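Local coordinates for nuclear and cytoplasmic polyadenylated RNA-binding protein PUB1 (Saccharomyces cerevisiae, PDB 3MD1), which binds polyadenylated RNA with a preference for poly(U), may stay with messenger RNA on its way from nucleus to cytoplasm, and contributes the second of its RNA recognition motifs here, at residues A[27-32]-A[47-52]; A[55-60]-A[75-80]; A[6-11]-A[69-74]. All blocks are in the same frame, centred on the assembly; numbering follows the deposited sequence. Where two conformers were deposited one is given.

Interaction 1 of 3, residues A[27-32]-A[47-52]; sequences SYLSGH and FVSFTS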
loop_
_atom_site.group_PDB
_atom_site.type_symbol
_atom_site.label_atom_id
_atom_site.label_comp_id
_atom_site.label_asym_id
_atom_site.label_seq_id
_atom_site.Cartn_x
_atom_site.Cartn_y
_atom_site.Cartn_z
ATOM N N SER A 27 -12.568 -6.829 -3.859
ATOM C CA SER A 27 -12.162 -6.068 -5.049
ATOM C C SER A 27 -10.661 -5.821 -5.249
ATOM O O SER A 27 -10.283 -5.129 -6.191
ATOM C CB SER A 27 -12.951 -4.754 -5.166
ATOM O OG SER A 27 -14.332 -5.040 -5.331
ATOM N N TYR A 28 -9.826 -6.387 -4.377
ATOM C CA TYR A 28 -8.365 -6.300 -4.509
ATOM C C TYR A 28 -7.901 -6.823 -5.863
ATOM O O TYR A 28 -8.372 -7.869 -6.336
ATOM C CB TYR A 28 -7.682 -7.094 -3.387
ATOM C CG TYR A 28 -6.192 -7.336 -3.582
ATOM C CD1 TYR A 28 -5.248 -6.418 -3.105
ATOM C CD2 TYR A 28 -5.725 -8.482 -4.235
ATOM C CE1 TYR A 28 -3.882 -6.641 -3.277
ATOM C CE2 TYR A 28 -4.361 -8.713 -4.410
ATOM C CZ TYR A 28 -3.450 -7.793 -3.925
ATOM O OH TYR A 28 -2.112 -8.007 -4.085
ATOM N N LEU A 29 -6.967 -6.095 -6.466
ATOM C CA LEU A 29 -6.378 -6.463 -7.747
ATOM C C LEU A 29 -4.899 -6.786 -7.636
ATOM O O LEU A 29 -4.440 -7.815 -8.153
ATOM C CB LEU A 29 -6.573 -5.337 -8.765
ATOM C CG LEU A 29 -7.959 -5.144 -9.370
ATOM C CD1 LEU A 29 -8.000 -3.832 -10.146
ATOM C CD2 LEU A 29 -8.323 -6.327 -10.284
ATOM N N SER A 30 -4.148 -5.894 -6.988
ATOM C CA SER A 30 -2.687 -5.957 -7.012
ATOM C C SER A 30 -2.051 -5.074 -5.943
ATOM O O SER A 30 -2.705 -4.193 -5.381
ATOM C CB SER A 30 -2.182 -5.521 -8.394
ATOM O OG SER A 30 -2.712 -4.246 -8.725
ATOM N N GLY A 31 -0.773 -5.317 -5.664
ATOM C CA GLY A 31 0.021 -4.446 -4.785
ATOM C C GLY A 31 1.482 -4.374 -5.198
ATOM O O GLY A 31 2.033 -5.357 -5.699
ATOM N N HIS A 32 2.110 -3.211 -5.004
ATOM C CA HIS A 32 3.535 -3.009 -5.347
ATOM C C HIS A 32 4.243 -2.125 -4.337
ATOM O O HIS A 32 3.737 -1.059 -3.968
ATOM C CB HIS A 32 3.701 -2.324 -6.711
ATOM C CG HIS A 32 3.175 -3.107 -7.858
ATOM N ND1 HIS A 32 1.900 -2.932 -8.354
ATOM C CD2 HIS A 32 3.753 -4.059 -8.625
ATOM C CE1 HIS A 32 1.713 -3.753 -9.371
ATOM N NE2 HIS A 32 2.825 -4.440 -9.564
ATOM N N PHE A 47 1.734 0.805 -3.392
ATOM C CA PHE A 47 0.371 0.995 -3.876
ATOM C C PHE A 47 -0.419 -0.304 -3.823
ATOM O O PHE A 47 0.145 -1.389 -4.036
ATOM C CB PHE A 47 0.380 1.471 -5.335
ATOM C CG PHE A 47 1.015 2.801 -5.534
ATOM C CD1 PHE A 47 0.303 3.966 -5.296
ATOM C CD2 PHE A 47 2.331 2.889 -5.983
ATOM C CE1 PHE A 47 0.899 5.216 -5.481
ATOM C CE2 PHE A 47 2.931 4.124 -6.167
ATOM C CZ PHE A 47 2.214 5.291 -5.915
ATOM N N VAL A 48 -1.728 -0.179 -3.575
ATOM C CA VAL A 48 -2.686 -1.296 -3.637
ATOM C C VAL A 48 -3.898 -0.879 -4.494
ATOM O O VAL A 48 -4.471 0.191 -4.278
ATOM C CB VAL A 48 -3.131 -1.744 -2.226
ATOM C CG1 VAL A 48 -4.123 -2.899 -2.341
ATOM C CG2 VAL A 48 -1.925 -2.191 -1.414
ATOM N N SER A 49 -4.261 -1.723 -5.464
ATOM C CA SER A 49 -5.298 -1.416 -6.454
ATOM C C SER A 49 -6.576 -2.221 -6.218
ATOM O O SER A 49 -6.516 -3.364 -5.770
ATOM C CB SER A 49 -4.777 -1.700 -7.871
ATOM O OG SER A 49 -5.702 -1.275 -8.859
ATOM N N PHE A 50 -7.720 -1.609 -6.538
ATOM C CA PHE A 50 -9.047 -2.232 -6.381
ATOM C C PHE A 50 -9.951 -1.951 -7.586
ATOM O O PHE A 50 -9.788 -0.932 -8.273
ATOM C CB PHE A 50 -9.750 -1.701 -5.120
ATOM C CG PHE A 50 -9.038 -2.028 -3.830
ATOM C CD1 PHE A 50 -7.960 -1.261 -3.391
ATOM C CD2 PHE A 50 -9.466 -3.091 -3.038
ATOM C CE1 PHE A 50 -7.305 -1.576 -2.202
ATOM C CE2 PHE A 50 -8.820 -3.399 -1.837
ATOM C CZ PHE A 50 -7.738 -2.642 -1.425
ATOM N N THR A 51 -10.932 -2.828 -7.824
ATOM C CA THR A 51 -11.909 -2.586 -8.909
ATOM C C THR A 51 -12.972 -1.559 -8.512
ATOM O O THR A 51 -13.572 -0.903 -9.373
ATOM C CB THR A 51 -12.627 -3.878 -9.388
ATOM O OG1 THR A 51 -13.482 -4.379 -8.355
ATOM C CG2 THR A 51 -11.642 -4.952 -9.807
ATOM N N SER A 52 -13.183 -1.419 -7.204
ATOM C CA SER A 52 -14.317 -0.690 -6.647
ATOM C C SER A 52 -13.871 0.404 -5.676
ATOM O O SER A 52 -13.039 0.162 -4.799
ATOM C CB SER A 52 -15.239 -1.671 -5.922
ATOM O OG SER A 52 -16.071 -1.006 -4.983
#
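Phe47 O is held twice from across the sheet: His32 N donates to it over 2.8 Å in the carbonyl plane, and Gly31 CA adds a C-H...O contact at 3.1 Å. A return bond from Phe47 N to His32 O completes this hydrogen-bonded pair, in the antiparallel joining of strands 28-35 and 45-50 at one side of the RRM sheet. The pairing is interrupted by a beta bulge, in which Leu29 and Ser30 together face Ser49. Leu29 N reaches Ser49 O, and Ser49 N runs nearly straight to Ser30 O, with 170° at the hydrogen. Beyond the bulge, Thr51 N binds Ser27 O as the strands part.

The two faces differ in character. Tyr28, Val48 and Phe50 point to the helix side, where Phe22 and Ala59 also pack. With its CG anti to the backbone N (chi1 167°), the Tyr28 ring lies back over Ser30 N, and its edge meets Val48 CG1 at 3.8 Å from CD1. Ser30, His32, Phe47 and Ser49 occupy the other face; Phe47 is an RNP1 aromatic of the kind that in other RRMs typically stacks on bases, whereas Phe50, the last RNP1 aromatic, points into the core. Nearer the strand ends, Leu29 crosses Thr51 at about a right angle, CD2 to CG2 3.6 Å. Ser27 OG bonds to Asp55 of the next helix and lies 3.5 Å from Ser52 CB.

Interaction 2 of 3, residues A[55-60]-A[75-80]; sequences DAQNAM and INWAAK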
loop_
_atom_site.group_PDB
_atom_site.type_symbol
_atom_site.label_atom_id
_atom_site.label_comp_id
_atom_site.label_asym_id
_atom_site.label_seq_id
_atom_site.Cartn_x
_atom_site.Cartn_y
_atom_site.Cartn_z
ATOM N N ASP A 55 -14.942 -0.316 -1.981
ATOM C CA ASP A 55 -14.081 -1.373 -1.451
ATOM C C ASP A 55 -12.650 -0.888 -1.155
ATOM O O ASP A 55 -12.055 -1.266 -0.140
ATOM C CB ASP A 55 -14.073 -2.573 -2.406
ATOM C CG ASP A 55 -15.379 -3.367 -2.369
ATOM O OD1 ASP A 55 -16.057 -3.370 -1.322
ATOM O OD2 ASP A 55 -15.729 -4.004 -3.383
ATOM N N ALA A 56 -12.101 -0.041 -2.023
ATOM C CA ALA A 56 -10.815 0.591 -1.732
ATOM C C ALA A 56 -10.921 1.469 -0.472
ATOM O O ALA A 56 -10.052 1.429 0.399
ATOM C CB ALA A 56 -10.329 1.405 -2.932
ATOM N N GLN A 57 -12.007 2.235 -0.380
ATOM C CA GLN A 57 -12.269 3.081 0.788
ATOM C C GLN A 57 -12.328 2.255 2.072
ATOM O O GLN A 57 -11.710 2.605 3.067
ATOM C CB GLN A 57 -13.576 3.876 0.607
ATOM C CG GLN A 57 -13.923 4.813 1.791
ATOM C CD GLN A 57 -13.059 6.064 1.838
ATOM O OE1 GLN A 57 -12.968 6.817 0.862
ATOM N NE2 GLN A 57 -12.422 6.301 2.982
ATOM N N ASN A 58 -13.063 1.148 2.039
ATOM C CA ASN A 58 -13.170 0.307 3.231
ATOM C C ASN A 58 -11.851 -0.364 3.626
ATOM O O ASN A 58 -11.560 -0.498 4.808
ATOM C CB ASN A 58 -14.259 -0.747 3.061
ATOM C CG ASN A 58 -15.650 -0.145 2.986
ATOM O OD1 ASN A 58 -15.917 0.923 3.542
ATOM N ND2 ASN A 58 -16.555 -0.855 2.315
ATOM N N ALA A 59 -11.061 -0.781 2.638
ATOM C CA ALA A 59 -9.777 -1.416 2.929
ATOM C C ALA A 59 -8.841 -0.402 3.574
ATOM O O ALA A 59 -8.148 -0.691 4.555
ATOM C CB ALA A 59 -9.172 -1.987 1.679
ATOM N N MET A 60 -8.831 0.802 3.015
ATOM C CA MET A 60 -8.079 1.902 3.604
ATOM C C MET A 60 -8.472 2.111 5.063
ATOM O O MET A 60 -7.613 2.200 5.937
ATOM C CB MET A 60 -8.304 3.186 2.812
ATOM C CG MET A 60 -7.814 4.431 3.523
ATOM S SD MET A 60 -7.543 5.864 2.450
ATOM C CE MET A 60 -9.044 5.882 1.449
ATOM N N ILE A 75 -2.174 5.460 5.117
ATOM C CA ILE A 75 -2.857 5.165 3.875
ATOM C C ILE A 75 -3.675 6.351 3.383
ATOM O O ILE A 75 -4.358 7.013 4.172
ATOM C CB ILE A 75 -3.763 3.898 4.039
ATOM C CG1 ILE A 75 -2.966 2.732 4.636
ATOM C CG2 ILE A 75 -4.335 3.479 2.694
ATOM C CD1 ILE A 75 -3.834 1.527 5.028
ATOM N N ASN A 76 -3.590 6.625 2.084
ATOM C CA ASN A 76 -4.437 7.636 1.453
ATOM C C ASN A 76 -4.746 7.260 0.017
ATOM O O ASN A 76 -4.189 6.299 -0.511
ATOM C CB ASN A 76 -3.811 9.035 1.550
ATOM C CG ASN A 76 -2.431 9.109 0.929
ATOM O OD1 ASN A 76 -1.429 9.143 1.634
ATOM N ND2 ASN A 76 -2.373 9.149 -0.394
ATOM N N TRP A 77 -5.663 7.998 -0.604
ATOM C CA TRP A 77 -5.918 7.833 -2.028
ATOM C C TRP A 77 -4.641 8.153 -2.796
ATOM O O TRP A 77 -3.972 9.149 -2.511
ATOM C CB TRP A 77 -7.058 8.760 -2.479
ATOM C CG TRP A 77 -8.388 8.305 -1.978
ATOM C CD1 TRP A 77 -9.170 8.923 -1.040
ATOM C CD2 TRP A 77 -9.097 7.123 -2.378
ATOM N NE1 TRP A 77 -10.318 8.197 -0.832
ATOM C CE2 TRP A 77 -10.304 7.090 -1.639
ATOM C CE3 TRP A 77 -8.829 6.085 -3.284
ATOM C CZ2 TRP A 77 -11.245 6.061 -1.782
ATOM C CZ3 TRP A 77 -9.766 5.057 -3.432
ATOM C CH2 TRP A 77 -10.959 5.054 -2.677
ATOM N N ALA A 78 -4.294 7.301 -3.754
ATOM C CA ALA A 78 -3.154 7.579 -4.624
ATOM C C ALA A 78 -3.343 8.924 -5.331
ATOM O O ALA A 78 -4.441 9.256 -5.794
ATOM C CB ALA A 78 -2.962 6.461 -5.632
ATOM N N ALA A 79 -2.277 9.715 -5.345
ATOM C CA ALA A 79 -2.267 11.041 -5.968
ATOM C C ALA A 79 -0.826 11.389 -6.326
ATOM O O ALA A 79 0.115 10.728 -5.859
ATOM C CB ALA A 79 -2.856 12.093 -5.021
ATOM N N LYS A 80 -0.650 12.414 -7.158
ATOM C CA LYS A 80 0.692 12.862 -7.545
ATOM C C LYS A 80 1.524 13.190 -6.305
ATOM O O LYS A 80 1.054 13.889 -5.395
ATOM C CB LYS A 80 0.623 14.082 -8.472
ATOM C CG LYS A 80 1.986 14.486 -9.053
ATOM C CD LYS A 80 1.946 15.787 -9.846
ATOM C CE LYS A 80 3.211 15.910 -10.707
ATOM N NZ LYS A 80 3.473 17.304 -11.177
#
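Met60 reaches from helix 53-63 to the last long strand and sets its methyl group against the Trp77 indole. Its chain runs extended from the helix and turns only about its CG-SD bond (chi3 47°), which carries CE over one face of the ring. CE lies 3.7 Å from the centroid of the five-membered ring, a CH-pi contact, while SD stands higher above the same ring in a more distant Met-aromatic contact. Closer to the helix backbone, Met60 CG touches Ile75 CG2 at 3.7 Å as the two side chains slide past each other in opposite directions; SD rests against the backbone at Asn76 CA. Ala56 adds its methyl to the far end of the indole, CB to CH2 3.7 Å.

This is the packing of the second helix of the RRM fold on the helix-bearing face of its sheet, the short helix and strand segments running 160° apart with axes 9.2 Å from each other. Leu4 of the neighbouring strand 2-7 also touches Met60, and Phe50 meets Ala56.

Toward solvent the fit is looser and more polar. Gln57 comes to the indole edge near its plane, its OE1 3.2 Å from CZ2, with the amide turned 67° from the ring, while its NE2 is used by Asp61 of the same helix. Asn76 points away from the helix. From Ala78 onward the chain leaves the helix behind, and Ala78 itself packs on Phe47.

Interaction 3 of 3, residues A[6-11]-A[69-74]; sequences VGDLNV and NGRPLR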
loop_
_atom_site.group_PDB
_atom_site.type_symbol
_atom_site.label_atom_id
_atom_site.label_comp_id
_atom_site.label_asym_id
_atom_site.label_seq_id
_atom_site.Cartn_x
_atom_site.Cartn_y
_atom_site.Cartn_z
ATOM N N VAL A 6 0.101 3.503 0.112
ATOM C CA VAL A 6 0.349 2.911 1.424
ATOM C C VAL A 6 1.749 3.314 1.879
ATOM O O VAL A 6 2.768 2.809 1.347
ATOM C CB VAL A 6 0.173 1.366 1.407
ATOM C CG1 VAL A 6 0.432 0.773 2.782
ATOM C CG2 VAL A 6 -1.217 0.981 0.925
ATOM N N GLY A 7 1.793 4.248 2.822
ATOM C CA GLY A 7 3.052 4.769 3.352
ATOM C C GLY A 7 3.524 4.213 4.686
ATOM O O GLY A 7 2.809 3.450 5.359
ATOM N N ASP A 8 4.715 4.658 5.086
ATOM C CA ASP A 8 5.340 4.255 6.343
ATOM C C ASP A 8 5.609 2.764 6.380
ATOM O O ASP A 8 5.388 2.115 7.401
ATOM C CB ASP A 8 4.487 4.675 7.551
ATOM C CG ASP A 8 5.222 4.517 8.859
ATOM O OD1 ASP A 8 6.438 4.822 8.901
ATOM O OD2 ASP A 8 4.573 4.099 9.853
ATOM N N LEU A 9 6.086 2.229 5.256
ATOM C CA LEU A 9 6.441 0.819 5.197
ATOM C C LEU A 9 7.852 0.642 5.727
ATOM O O LEU A 9 8.759 1.391 5.363
ATOM C CB LEU A 9 6.356 0.272 3.765
ATOM C CG LEU A 9 5.007 0.275 3.040
ATOM C CD1 LEU A 9 5.130 -0.304 1.621
ATOM C CD2 LEU A 9 3.978 -0.503 3.837
ATOM N N ASN A 10 8.024 -0.345 6.600
ATOM C CA ASN A 10 9.351 -0.860 6.925
ATOM C C ASN A 10 10.089 -1.170 5.623
ATOM O O ASN A 10 9.501 -1.745 4.703
ATOM C CB ASN A 10 9.199 -2.131 7.759
ATOM C CG ASN A 10 10.494 -2.559 8.444
ATOM O OD1 ASN A 10 11.572 -2.535 7.849
ATOM N ND2 ASN A 10 10.379 -2.977 9.694
ATOM N N VAL A 11 11.358 -0.782 5.531
ATOM C CA VAL A 11 12.145 -1.091 4.323
ATOM C C VAL A 11 12.314 -2.593 4.053
ATOM O O VAL A 11 12.727 -2.977 2.947
ATOM C CB VAL A 11 13.535 -0.406 4.300
ATOM C CG1 VAL A 11 13.387 1.117 4.072
ATOM C CG2 VAL A 11 14.334 -0.740 5.559
ATOM N N ASN A 69 4.888 -5.232 10.061
ATOM C CA ASN A 69 6.311 -5.302 10.397
ATOM C C ASN A 69 6.741 -4.161 11.329
ATOM O O ASN A 69 7.784 -3.543 11.135
ATOM C CB ASN A 69 7.182 -5.350 9.130
ATOM C CG ASN A 69 7.043 -6.661 8.364
ATOM O OD1 ASN A 69 6.161 -7.476 8.645
ATOM N ND2 ASN A 69 7.929 -6.872 7.396
ATOM N N GLY A 70 5.915 -3.885 12.337
ATOM C CA GLY A 70 6.269 -2.956 13.399
ATOM C C GLY A 70 6.009 -1.487 13.123
ATOM O O GLY A 70 6.294 -0.636 13.975
ATOM N N ARG A 71 5.467 -1.187 11.940
ATOM C CA ARG A 71 5.222 0.191 11.524
ATOM C C ARG A 71 3.759 0.427 11.164
ATOM O O ARG A 71 3.162 -0.381 10.438
ATOM C CB ARG A 71 6.099 0.541 10.319
ATOM C CG ARG A 71 7.608 0.497 10.590
ATOM C CD ARG A 71 8.158 1.812 11.140
ATOM N NE ARG A 71 8.219 2.854 10.109
ATOM C CZ ARG A 71 9.188 2.956 9.200
ATOM N NH1 ARG A 71 9.151 3.930 8.303
ATOM N NH2 ARG A 71 10.202 2.088 9.194
ATOM N N PRO A 72 3.183 1.549 11.645
ATOM C CA PRO A 72 1.782 1.831 11.326
ATOM C C PRO A 72 1.596 2.207 9.859
ATOM O O PRO A 72 2.300 3.064 9.342
ATOM C CB PRO A 72 1.420 3.009 12.240
ATOM C CG PRO A 72 2.718 3.600 12.679
ATOM C CD PRO A 72 3.781 2.543 12.551
ATOM N N LEU A 73 0.641 1.556 9.203
ATOM C CA LEU A 73 0.330 1.875 7.819
ATOM C C LEU A 73 -0.266 3.268 7.728
ATOM O O LEU A 73 -1.184 3.610 8.484
ATOM C CB LEU A 73 -0.663 0.855 7.252
ATOM C CG LEU A 73 -0.127 -0.579 7.132
ATOM C CD1 LEU A 73 -1.293 -1.559 7.048
ATOM C CD2 LEU A 73 0.816 -0.732 5.936
ATOM N N ARG A 74 0.243 4.062 6.790
ATOM C CA ARG A 74 -0.252 5.424 6.568
ATOM C C ARG A 74 -0.857 5.480 5.187
ATOM O O ARG A 74 -0.137 5.547 4.194
ATOM C CB ARG A 74 0.885 6.447 6.687
ATOM C CG ARG A 74 1.568 6.448 8.018
ATOM C CD ARG A 74 0.617 6.767 9.133
ATOM N NE ARG A 74 1.315 6.780 10.419
ATOM C CZ ARG A 74 0.731 6.592 11.601
ATOM N NH1 ARG A 74 -0.574 6.350 11.688
ATOM N NH2 ARG A 74 1.466 6.628 12.709
HETATM O O HOH W 1 3.486 0.114 7.660
HETATM O O HOH W 2 10.650 3.238 5.882
HETATM O O HOH W 3 12.215 1.049 7.592
#
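Arg71 grips one oxygen of Asp8 side-on with two nitrogens: NE and NH1 each donate to OD1 over 2.9 Å in a salt bridge. OD1 lies near the guanidinium plane, at its edge, whereas both donors reach it from the same face of the carboxylate, and the two flat groups are turned 54° apart. Bends at chi2 and chi3 (-87° and -73°) fold the arginine back over the 8-10 backbone, so that one face of its guanidinium covers Leu9 O and Asn10 N. Two waters extend this grip, one linking NH1 to Leu9 O, another NH2 to Val11 N; a third joins the backbones, donating to Asp8 O and Arg71 O.

On one flank Asn10 ND2 bonds to Asn69 O at 3.0 Å, in the carbonyl plane, while Asn10 OD1 accepts from Asn12 N. On the other, Gly7 and Arg74 form an antiparallel hydrogen-bonded pair, with Gly7 N 2.7 Å from Arg74 O and a return bond from Arg74 N. These bonds join the central strand 2-7 of the RRM sheet to its neighbour 71-77; Val6 to Leu9 close the RNP2 sequence.

Packing completes the contact. Asp8 CB lies 3.4 Å from Arg74 CG, and on the buried side Leu73 CD2 touches Val6 CG1 at 3.5 Å and Leu9 CD2 at 3.8 Å. Arg71 and the nearby Arg74 charge would favour a negative Asp8, but its OD2 lies only 2.5 Å from Pro72 O, a separation that suggests a proton on the acid; its charge state is therefore uncertain.

All three contacts involve the same RRM sheet. Interactions 1 and 3 pair strands within it, at an outer edge and between the central strand and its neighbour 71-77, whereas interaction 2 lays a helix on one face. Interaction 2 and the Tyr28, Val48 and Phe50 side of interaction 1 feed the core between sheet and helices, where Phe50 CZ packs on Ala59 CB at 3.5 Å; the other side of interaction 1 and the Asp8-Arg71 part of interaction 3 lie at the surface. Interaction 2 continues strand 71-77 from where interaction 3 leaves it. Backbone bonds dominate interaction 1, apolar and ring contacts interaction 2, charge and water interaction 3.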